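Local coordinates for aminodeoxyfutalosine deaminase (Deinococcus radiodurans, PDB 2IMR), which catalyses the zinc-dependent deamination of aminodeoxyfutalosine to futalosine in menaquinone biosynthesis and, less efficiently, deaminates adenosine and related nucleosides, at residues A[157-162]-A[196-201]; A[208-213]-A[224-229]; A[172-177]-A[192-197]. One frame throughout, in Å; residues are numbered along the deposited sequence.

Interaction 1: A[157-162]-A[196-201]; sequences EVMDAL and ERWRRL
Met159 sets its CB and CG over one face of the Trp198 indole, and Asp160, one residue on, takes the N-H at the rim of the same ring. The apolar half is tight: CG of Met159 stands 3.5 Å from the centroid of the six-membered ring of Trp198, 13° off its normal, a CH-pi contact over the face. CB of Met159 covers the benzo side of the ring, 3.6 Å from CZ2 of Trp198. With CG anti to the backbone N (chi1 -178°) and the chain bent at chi2, the Met159 sulfur is carried away above the same face, and the Met-aromatic contact is a distant one, SD of Met159 lying 4.9 Å from the centroid of the six-membered ring of Trp198. The polar half is on the more open side. NE1 of Trp198 donates to OD1 of Asp160 at 2.8 Å, nearly straight at 164°, and the oxygen sits near the ring plane. The same OD1 of Asp160 forms a salt bridge with NH2 of the exposed Arg197, also 2.8 Å long, with the guanidinium tilted against the carboxylate. Two donors thus grip one oxygen, which probably favours the charged form of Asp160 and limits its rotation. A leucine in place of Trp198 would probably leave Asp160 with Arg197 as its sole partner across this contact and open a gap beside Met159. The contact joins helices 156-163 and 184-199 on the outside of the barrel. Beneath them, Met159 rests on Val153, Leu172 and Phe174 of strands 149-153 and 170-176, while Phe174 meets the Trp198 ring edge-to-face.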
loop_
_atom_site.group_PDB
_atom_site.type_symbol
_atom_site.label_atom_id
_atom_site.label_comp_id
_atom_site.label_asym_id
_atom_site.label_seq_id
_atom_site.Cartn_x
_atom_site.Cartn_y
_atom_site.Cartn_z
ATOM N N GLU A 157 -3.016 -20.789 5.513
ATOM C CA GLU A 157 -3.072 -20.895 6.968
ATOM C C GLU A 157 -2.849 -19.546 7.637
ATOM O O GLU A 157 -3.329 -19.308 8.744
ATOM C CB GLU A 157 -2.055 -21.925 7.471
ATOM C CG GLU A 157 -2.563 -23.355 7.353
ATOM C CD GLU A 157 -1.632 -24.379 7.974
ATOM O OE1 GLU A 157 -1.143 -24.142 9.100
ATOM O OE2 GLU A 157 -1.403 -25.427 7.338
ATOM N N VAL A 158 -2.112 -18.663 6.970
ATOM C CA VAL A 158 -1.879 -17.333 7.507
ATOM C C VAL A 158 -3.188 -16.561 7.395
ATOM O O VAL A 158 -3.577 -15.858 8.327
ATOM C CB VAL A 158 -0.751 -16.606 6.740
ATOM C CG1 VAL A 158 -0.779 -15.106 7.031
ATOM C CG2 VAL A 158 0.586 -17.194 7.150
ATOM N N MET A 159 -3.881 -16.710 6.266
ATOM C CA MET A 159 -5.160 -16.024 6.097
ATOM C C MET A 159 -6.113 -16.485 7.199
ATOM O O MET A 159 -6.822 -15.671 7.795
ATOM C CB MET A 159 -5.780 -16.324 4.728
ATOM C CG MET A 159 -7.105 -15.592 4.490
ATOM S SD MET A 159 -6.938 -13.787 4.368
ATOM C CE MET A 159 -6.592 -13.595 2.588
ATOM N N ASP A 160 -6.137 -17.789 7.465
ATOM C CA ASP A 160 -7.008 -18.319 8.512
ATOM C C ASP A 160 -6.737 -17.605 9.837
ATOM O O ASP A 160 -7.662 -17.179 10.530
ATOM C CB ASP A 160 -6.789 -19.825 8.718
ATOM C CG ASP A 160 -7.282 -20.666 7.548
ATOM O OD1 ASP A 160 -8.240 -20.249 6.865
ATOM O OD2 ASP A 160 -6.720 -21.758 7.328
ATOM N N ALA A 161 -5.460 -17.473 10.178
ATOM C CA ALA A 161 -5.061 -16.831 11.426
ATOM C C ALA A 161 -5.347 -15.332 11.481
ATOM O O ALA A 161 -5.913 -14.840 12.458
ATOM C CB ALA A 161 -3.579 -17.078 11.681
ATOM N N LEU A 162 -4.953 -14.602 10.442
ATOM C CA LEU A 162 -5.159 -13.155 10.429
ATOM C C LEU A 162 -6.625 -12.754 10.368
ATOM O O LEU A 162 -7.044 -11.769 10.982
ATOM C CB LEU A 162 -4.399 -12.529 9.259
ATOM C CG LEU A 162 -2.882 -12.758 9.287
ATOM C CD1 LEU A 162 -2.230 -12.037 8.116
ATOM C CD2 LEU A 162 -2.309 -12.248 10.605
ATOM N N GLU A 196 -14.346 -18.051 -1.382
ATOM C CA GLU A 196 -15.739 -18.248 -0.999
ATOM C C GLU A 196 -15.830 -18.697 0.453
ATOM O O GLU A 196 -16.739 -18.302 1.181
ATOM C CB GLU A 196 -16.404 -19.285 -1.911
ATOM C CG GLU A 196 -16.392 -18.897 -3.379
ATOM C CD GLU A 196 -17.142 -19.878 -4.258
ATOM O OE1 GLU A 196 -16.935 -21.103 -4.102
ATOM O OE2 GLU A 196 -17.932 -19.423 -5.113
ATOM N N ARG A 197 -14.872 -19.518 0.869
ATOM C CA ARG A 197 -14.833 -20.023 2.233
ATOM C C ARG A 197 -14.558 -18.875 3.208
ATOM O O ARG A 197 -15.269 -18.699 4.198
ATOM C CB ARG A 197 -13.739 -21.091 2.358
ATOM C CG ARG A 197 -13.823 -21.933 3.618
ATOM C CD ARG A 197 -12.606 -22.836 3.782
ATOM N NE ARG A 197 -11.409 -22.068 4.117
ATOM C CZ ARG A 197 -10.265 -22.598 4.542
ATOM N NH1 ARG A 197 -10.150 -23.913 4.689
ATOM N NH2 ARG A 197 -9.236 -21.813 4.827
ATOM N N TRP A 198 -13.530 -18.085 2.915
ATOM C CA TRP A 198 -13.156 -16.971 3.778
ATOM C C TRP A 198 -14.172 -15.833 3.808
ATOM O O TRP A 198 -14.319 -15.159 4.828
ATOM C CB TRP A 198 -11.788 -16.413 3.365
ATOM C CG TRP A 198 -10.642 -17.349 3.638
ATOM C CD1 TRP A 198 -10.476 -18.142 4.739
ATOM C CD2 TRP A 198 -9.491 -17.564 2.810
ATOM N NE1 TRP A 198 -9.294 -18.839 4.646
ATOM C CE2 TRP A 198 -8.669 -18.503 3.472
ATOM C CE3 TRP A 198 -9.074 -17.051 1.572
ATOM C CZ2 TRP A 198 -7.450 -18.946 2.939
ATOM C CZ3 TRP A 198 -7.862 -17.491 1.038
ATOM C CH2 TRP A 198 -7.064 -18.432 1.727
ATOM N N ARG A 199 -14.870 -15.616 2.695
ATOM C CA ARG A 199 -15.853 -14.539 2.614
ATOM C C ARG A 199 -16.926 -14.676 3.694
ATOM O O ARG A 199 -17.522 -13.685 4.115
ATOM C CB ARG A 199 -16.504 -14.516 1.224
ATOM C CG ARG A 199 -17.176 -13.187 0.878
ATOM C CD ARG A 199 -16.153 -12.058 0.866
ATOM N NE ARG A 199 -16.729 -10.745 0.577
ATOM C CZ ARG A 199 -17.348 -10.424 -0.555
ATOM N NH1 ARG A 199 -17.491 -11.319 -1.524
ATOM N NH2 ARG A 199 -17.808 -9.191 -0.728
ATOM N N ARG A 200 -17.157 -15.903 4.147
ATOM C CA ARG A 200 -18.152 -16.172 5.184
ATOM C C ARG A 200 -17.619 -15.832 6.574
ATOM O O ARG A 200 -18.391 -15.592 7.504
ATOM C CB ARG A 200 -18.552 -17.648 5.157
ATOM C CG ARG A 200 -19.045 -18.137 3.810
ATOM C CD ARG A 200 -18.963 -19.655 3.718
ATOM N NE ARG A 200 -19.158 -20.110 2.344
ATOM C CZ ARG A 200 -18.521 -21.144 1.799
ATOM N NH1 ARG A 200 -17.641 -21.838 2.511
ATOM N NH2 ARG A 200 -18.757 -21.478 0.535
ATOM N N LEU A 201 -16.297 -15.812 6.708
ATOM C CA LEU A 201 -15.656 -15.529 7.991
ATOM C C LEU A 201 -15.329 -14.054 8.148
ATOM O O LEU A 201 -14.986 -13.589 9.231
ATOM C CB LEU A 201 -14.378 -16.358 8.117
ATOM C CG LEU A 201 -14.585 -17.859 7.922
ATOM C CD1 LEU A 201 -13.262 -18.588 8.085
ATOM C CD2 LEU A 201 -15.601 -18.368 8.932
#

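Interaction 2: A[208-213]-A[224-229]; sequences LGLSPH and RLLSDY
Leu210 is the first residue of segment 208-213 to meet the helix, sending CD2 against Leu226. CD2 of Leu210 lies 3.8 Å from CD2 of Leu226 and 3.7 Å from the Leu226 carbonyl O, so it touches both side chain and backbone of the helix. The Leu210 chi1 of -167° sets CG opposite the backbone N, and the two leucine side chains cross at about a right angle. Ser211 next points away from the helix, and its OG is hydrogen-bonded to the carbonyl of Gln238. Pro212 returns to the helix side: its CG is 3.9 Å from CD1 of Leu226, the pyrrolidine ring and the leucine running past each other in opposite directions. The two methyls of Leu226 are thereby divided, one for each strand residue. At His213 the chain leaves the strand; its ND1 bonds to Thr217 OG1 and its carbonyl O to the zinc ligand His240, and the residue is predicted to bind substrate. The side chains that meet are all apolar, and one methyl also touches a helix carbonyl; the buried contact is made by dispersion and the exclusion of water, with no directional bond between helix and strand, while Ser211, on the other face, and His213, just past the strand end, carry the polar bonds.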
loop_
_atom_site.group_PDB
_atom_site.type_symbol
_atom_site.label_atom_id
_atom_site.label_comp_id
_atom_site.label_asym_id
_atom_site.label_seq_id
_atom_site.Cartn_x
_atom_site.Cartn_y
_atom_site.Cartn_z
ATOM N N LEU A 208 -11.972 -9.327 3.084
ATOM C CA LEU A 208 -11.165 -10.170 2.213
ATOM C C LEU A 208 -10.951 -9.484 0.871
ATOM O O LEU A 208 -11.861 -8.843 0.338
ATOM C CB LEU A 208 -11.865 -11.511 1.994
ATOM C CG LEU A 208 -11.187 -12.482 1.028
ATOM C CD1 LEU A 208 -9.842 -12.927 1.607
ATOM C CD2 LEU A 208 -12.094 -13.685 0.800
ATOM N N GLY A 209 -9.745 -9.622 0.330
ATOM C CA GLY A 209 -9.431 -9.018 -0.948
ATOM C C GLY A 209 -8.698 -10.002 -1.839
ATOM O O GLY A 209 -8.478 -11.149 -1.460
ATOM N N LEU A 210 -8.309 -9.548 -3.024
ATOM C CA LEU A 210 -7.615 -10.410 -3.963
ATOM C C LEU A 210 -6.409 -9.686 -4.530
ATOM O O LEU A 210 -6.459 -8.488 -4.802
ATOM C CB LEU A 210 -8.569 -10.807 -5.086
ATOM C CG LEU A 210 -8.187 -11.937 -6.033
ATOM C CD1 LEU A 210 -7.872 -13.214 -5.250
ATOM C CD2 LEU A 210 -9.356 -12.172 -6.997
ATOM N N SER A 211 -5.316 -10.409 -4.713
ATOM C CA SER A 211 -4.137 -9.769 -5.247
ATOM C C SER A 211 -3.392 -10.515 -6.336
ATOM O O SER A 211 -2.579 -11.391 -6.046
ATOM C CB SER A 211 -3.148 -9.451 -4.126
ATOM O OG SER A 211 -1.955 -8.908 -4.672
ATOM N N PRO A 212 -3.689 -10.200 -7.608
ATOM C CA PRO A 212 -2.994 -10.849 -8.724
ATOM C C PRO A 212 -1.579 -10.278 -8.533
ATOM O O PRO A 212 -1.408 -9.058 -8.512
ATOM C CB PRO A 212 -3.684 -10.260 -9.955
ATOM C CG PRO A 212 -5.070 -9.918 -9.452
ATOM C CD PRO A 212 -4.785 -9.338 -8.090
ATOM N N HIS A 213 -0.584 -11.150 -8.383
ATOM C CA HIS A 213 0.798 -10.731 -8.114
ATOM C C HIS A 213 1.338 -9.556 -8.931
ATOM O O HIS A 213 1.582 -8.473 -8.388
ATOM C CB HIS A 213 1.732 -11.942 -8.253
ATOM C CG HIS A 213 3.119 -11.705 -7.740
ATOM N ND1 HIS A 213 4.243 -12.104 -8.432
ATOM C CD2 HIS A 213 3.563 -11.156 -6.584
ATOM C CE1 HIS A 213 5.321 -11.814 -7.722
ATOM N NE2 HIS A 213 4.935 -11.239 -6.596
ATOM N N ARG A 224 -7.751 -11.630 -15.957
ATOM C CA ARG A 224 -9.123 -11.222 -16.232
ATOM C C ARG A 224 -10.135 -12.018 -15.421
ATOM O O ARG A 224 -11.148 -11.472 -14.986
ATOM C CB ARG A 224 -9.443 -11.352 -17.724
ATOM C CG ARG A 224 -8.858 -10.237 -18.563
ATOM C CD ARG A 224 -9.590 -10.108 -19.893
ATOM N NE ARG A 224 -11.046 -10.030 -19.736
ATOM C CZ ARG A 224 -11.677 -9.225 -18.884
ATOM N NH1 ARG A 224 -10.989 -8.416 -18.089
ATOM N NH2 ARG A 224 -13.005 -9.219 -18.836
ATOM N N LEU A 225 -9.871 -13.307 -15.221
ATOM C CA LEU A 225 -10.777 -14.131 -14.429
ATOM C C LEU A 225 -10.821 -13.569 -13.016
ATOM O O LEU A 225 -11.884 -13.471 -12.403
ATOM C CB LEU A 225 -10.299 -15.587 -14.379
ATOM C CG LEU A 225 -10.458 -16.440 -15.640
ATOM C CD1 LEU A 225 -9.886 -17.837 -15.400
ATOM C CD2 LEU A 225 -11.932 -16.523 -16.007
ATOM N N LEU A 226 -9.655 -13.186 -12.508
ATOM C CA LEU A 226 -9.564 -12.646 -11.159
ATOM C C LEU A 226 -10.208 -11.269 -11.025
ATOM O O LEU A 226 -10.989 -11.038 -10.097
ATOM C CB LEU A 226 -8.098 -12.568 -10.715
ATOM C CG LEU A 226 -7.347 -13.900 -10.591
ATOM C CD1 LEU A 226 -5.847 -13.625 -10.381
ATOM C CD2 LEU A 226 -7.930 -14.712 -9.428
ATOM N N SER A 227 -9.892 -10.353 -11.937
ATOM C CA SER A 227 -10.461 -9.013 -11.837
ATOM C C SER A 227 -11.972 -9.021 -12.043
ATOM O O SER A 227 -12.694 -8.317 -11.336
ATOM C CB SER A 227 -9.780 -8.035 -12.815
ATOM O OG SER A 227 -9.811 -8.485 -14.156
ATOM N N ASP A 228 -12.453 -9.818 -12.995
ATOM C CA ASP A 228 -13.894 -9.897 -13.240
ATOM C C ASP A 228 -14.593 -10.472 -12.014
ATOM O O ASP A 228 -15.637 -9.973 -11.590
ATOM C CB ASP A 228 -14.204 -10.782 -14.453
ATOM C CG ASP A 228 -13.846 -10.123 -15.775
ATOM O OD1 ASP A 228 -13.503 -8.924 -15.778
ATOM O OD2 ASP A 228 -13.917 -10.806 -16.819
ATOM N N TYR A 229 -14.015 -11.526 -11.447
ATOM C CA TYR A 229 -14.587 -12.157 -10.264
ATOM C C TYR A 229 -14.677 -11.154 -9.120
ATOM O O TYR A 229 -15.735 -10.979 -8.519
ATOM C CB TYR A 229 -13.733 -13.350 -9.827
ATOM C CG TYR A 229 -14.259 -14.054 -8.596
ATOM C CD1 TYR A 229 -15.412 -14.842 -8.657
ATOM C CD2 TYR A 229 -13.617 -13.920 -7.362
ATOM C CE1 TYR A 229 -15.913 -15.480 -7.521
ATOM C CE2 TYR A 229 -14.112 -14.553 -6.219
ATOM C CZ TYR A 229 -15.259 -15.330 -6.309
ATOM O OH TYR A 229 -15.748 -15.956 -5.187
#

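Interaction 3: A[172-177]-A[192-197]; sequences LYFEVL and RTHLER
Phe174 reaches from strand 170-176 to two successive residues of helix 184-199, His194 and Leu195. CB of Phe174 lies 4.1 Å from CD2 of Leu195, while farther out on the ring CE2 of Phe174 comes within 4.2 Å of CB of His194. The Phe174 and His194 rings meet obliquely, with centroids 5.7 Å apart and planes inclined at 53°. With CG anti to the backbone N (chi1 -173°), the Phe174 ring is swung out toward the helix and alongside His194. Leu195 does not aim its CB straight at the strand; it is the CD2 branch that closes the distance. In the next shell Trp198, one turn along the helix from His194, meets the His194 ring with planes about 25° apart. Leu208 and Leu210 of the adjacent strand pack on Leu195. Farther out, backbone hydrogen bonds join Phe174 to Gly209, fixing the strand that carries it. Glu175, next in sequence, faces the other way and is predicted to bind substrate. Strand 170-176, helix 184-199 and strand 206-212 form a beta-alpha-beta unit, the repeating element of the TIM barrel of amidohydrolases: the helix covers the outside of the strand, and the active site lies at the C-terminal ends of the barrel strands.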
loop_
_atom_site.group_PDB
_atom_site.type_symbol
_atom_site.label_atom_id
_atom_site.label_comp_id
_atom_site.label_asym_id
_atom_site.label_seq_id
_atom_site.Cartn_x
_atom_site.Cartn_y
_atom_site.Cartn_z
ATOM N N LEU A 172 -7.326 -7.896 3.786
ATOM C CA LEU A 172 -6.353 -8.979 3.649
ATOM C C LEU A 172 -6.525 -9.513 2.229
ATOM O O LEU A 172 -7.540 -10.142 1.920
ATOM C CB LEU A 172 -6.639 -10.102 4.653
ATOM C CG LEU A 172 -6.659 -9.690 6.127
ATOM C CD1 LEU A 172 -6.981 -10.907 6.989
ATOM C CD2 LEU A 172 -5.312 -9.087 6.512
ATOM N N TYR A 173 -5.542 -9.242 1.374
ATOM C CA TYR A 173 -5.569 -9.667 -0.024
ATOM C C TYR A 173 -4.862 -11.008 -0.235
ATOM O O TYR A 173 -3.675 -11.143 0.078
ATOM C CB TYR A 173 -4.875 -8.620 -0.899
ATOM C CG TYR A 173 -5.394 -7.202 -0.767
ATOM C CD1 TYR A 173 -6.359 -6.703 -1.643
ATOM C CD2 TYR A 173 -4.870 -6.340 0.199
ATOM C CE1 TYR A 173 -6.779 -5.378 -1.567
ATOM C CE2 TYR A 173 -5.282 -5.019 0.287
ATOM C CZ TYR A 173 -6.232 -4.541 -0.598
ATOM O OH TYR A 173 -6.609 -3.221 -0.523
ATOM N N PHE A 174 -5.580 -11.982 -0.789
ATOM C CA PHE A 174 -5.010 -13.304 -1.052
ATOM C C PHE A 174 -4.222 -13.213 -2.352
ATOM O O PHE A 174 -4.778 -12.902 -3.399
ATOM C CB PHE A 174 -6.126 -14.352 -1.170
ATOM C CG PHE A 174 -5.629 -15.771 -1.268
ATOM C CD1 PHE A 174 -4.634 -16.236 -0.411
ATOM C CD2 PHE A 174 -6.184 -16.654 -2.191
ATOM C CE1 PHE A 174 -4.198 -17.562 -0.471
ATOM C CE2 PHE A 174 -5.756 -17.984 -2.262
ATOM C CZ PHE A 174 -4.761 -18.439 -1.399
ATOM N N GLU A 175 -2.925 -13.488 -2.290
ATOM C CA GLU A 175 -2.092 -13.377 -3.484
ATOM C C GLU A 175 -2.176 -14.583 -4.412
ATOM O O GLU A 175 -2.140 -15.723 -3.965
ATOM C CB GLU A 175 -0.636 -13.134 -3.081
ATOM C CG GLU A 175 0.212 -12.545 -4.191
ATOM C CD GLU A 175 1.578 -12.110 -3.705
ATOM O OE1 GLU A 175 2.357 -12.977 -3.264
ATOM O OE2 GLU A 175 1.868 -10.900 -3.762
ATOM N N VAL A 176 -2.303 -14.315 -5.709
ATOM C CA VAL A 176 -2.371 -15.376 -6.710
ATOM C C VAL A 176 -1.242 -15.162 -7.709
ATOM O O VAL A 176 -1.029 -14.052 -8.188
ATOM C CB VAL A 176 -3.718 -15.368 -7.448
ATOM C CG1 VAL A 176 -3.733 -16.467 -8.515
ATOM C CG2 VAL A 176 -4.846 -15.581 -6.453
ATOM N N LEU A 177 -0.521 -16.232 -8.024
ATOM C CA LEU A 177 0.618 -16.139 -8.929
ATOM C C LEU A 177 0.758 -17.366 -9.827
ATOM O O LEU A 177 0.977 -18.464 -9.344
ATOM C CB LEU A 177 1.896 -15.963 -8.091
ATOM C CG LEU A 177 3.270 -15.623 -8.687
ATOM C CD1 LEU A 177 4.249 -15.440 -7.530
ATOM C CD2 LEU A 177 3.771 -16.717 -9.624
ATOM N N ARG A 192 -10.886 -19.277 -6.095
ATOM C CA ARG A 192 -12.280 -18.962 -5.803
ATOM C C ARG A 192 -12.795 -19.766 -4.616
ATOM O O ARG A 192 -13.476 -19.228 -3.748
ATOM C CB ARG A 192 -13.161 -19.232 -7.027
ATOM C CG ARG A 192 -14.634 -18.897 -6.807
ATOM C CD ARG A 192 -15.443 -19.110 -8.078
ATOM N NE ARG A 192 -15.283 -20.469 -8.585
ATOM C CZ ARG A 192 -15.738 -20.894 -9.761
ATOM N NH1 ARG A 192 -16.391 -20.062 -10.568
ATOM N NH2 ARG A 192 -15.533 -22.152 -10.133
ATOM N N THR A 193 -12.470 -21.056 -4.578
ATOM C CA THR A 193 -12.913 -21.909 -3.482
ATOM C C THR A 193 -12.462 -21.340 -2.136
ATOM O O THR A 193 -13.268 -21.202 -1.216
ATOM C CB THR A 193 -12.376 -23.350 -3.640
ATOM O OG1 THR A 193 -12.892 -23.914 -4.853
ATOM C CG2 THR A 193 -12.811 -24.218 -2.465
ATOM N N HIS A 194 -11.175 -21.018 -2.021
ATOM C CA HIS A 194 -10.640 -20.444 -0.784
ATOM C C HIS A 194 -11.366 -19.142 -0.444
ATOM O O HIS A 194 -11.778 -18.920 0.700
ATOM C CB HIS A 194 -9.144 -20.146 -0.936
ATOM C CG HIS A 194 -8.260 -21.343 -0.772
ATOM N ND1 HIS A 194 -8.032 -21.938 0.450
ATOM C CD2 HIS A 194 -7.531 -22.042 -1.673
ATOM C CE1 HIS A 194 -7.199 -22.951 0.295
ATOM N NE2 HIS A 194 -6.879 -23.036 -0.983
ATOM N N LEU A 195 -11.498 -18.275 -1.444
ATOM C CA LEU A 195 -12.157 -16.989 -1.269
ATOM C C LEU A 195 -13.602 -17.120 -0.793
ATOM O O LEU A 195 -14.034 -16.389 0.102
ATOM C CB LEU A 195 -12.105 -16.196 -2.580
ATOM C CG LEU A 195 -10.689 -15.796 -3.012
ATOM C CD1 LEU A 195 -10.706 -15.222 -4.415
ATOM C CD2 LEU A 195 -10.132 -14.785 -2.028
ATOM N N GLU A 196 -14.346 -18.051 -1.382
ATOM C CA GLU A 196 -15.739 -18.248 -0.999
ATOM C C GLU A 196 -15.830 -18.697 0.453
ATOM O O GLU A 196 -16.739 -18.302 1.181
ATOM C CB GLU A 196 -16.404 -19.285 -1.911
ATOM C CG GLU A 196 -16.392 -18.897 -3.379
ATOM C CD GLU A 196 -17.142 -19.878 -4.258
ATOM O OE1 GLU A 196 -16.935 -21.103 -4.102
ATOM O OE2 GLU A 196 -17.932 -19.423 -5.113
ATOM N N ARG A 197 -14.872 -19.518 0.869
ATOM C CA ARG A 197 -14.833 -20.023 2.233
ATOM C C ARG A 197 -14.558 -18.875 3.208
ATOM O O ARG A 197 -15.269 -18.699 4.198
ATOM C CB ARG A 197 -13.739 -21.091 2.358
ATOM C CG ARG A 197 -13.823 -21.933 3.618
ATOM C CD ARG A 197 -12.606 -22.836 3.782
ATOM N NE ARG A 197 -11.409 -22.068 4.117
ATOM C CZ ARG A 197 -10.265 -22.598 4.542
ATOM N NH1 ARG A 197 -10.150 -23.913 4.689
ATOM N NH2 ARG A 197 -9.236 -21.813 4.827
#

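How the interactions relate
From the N terminus, helix 156-163 comes first, then strand 170-176, helix 184-199, strand 206-212 and helix 220-233. Interaction 1 closes the longest loop, from 157-162 to 196-201, and interaction 3 begins within it, both ending on helix 184-199, where they share Glu196 and Arg197. Interaction 2 follows in series, closing the short connection from strand 206-212 to the next helix. Interactions 1 and 3 also touch where Leu162 CB lies 3.8 Å from Leu172 CD1; interactions 2 and 3 are joined through their neighbouring parallel strands. Interaction 1 ties two outer helices to each other, while interactions 2 and 3 tie helices 220-233 and 184-199 to strands of the barrel wall.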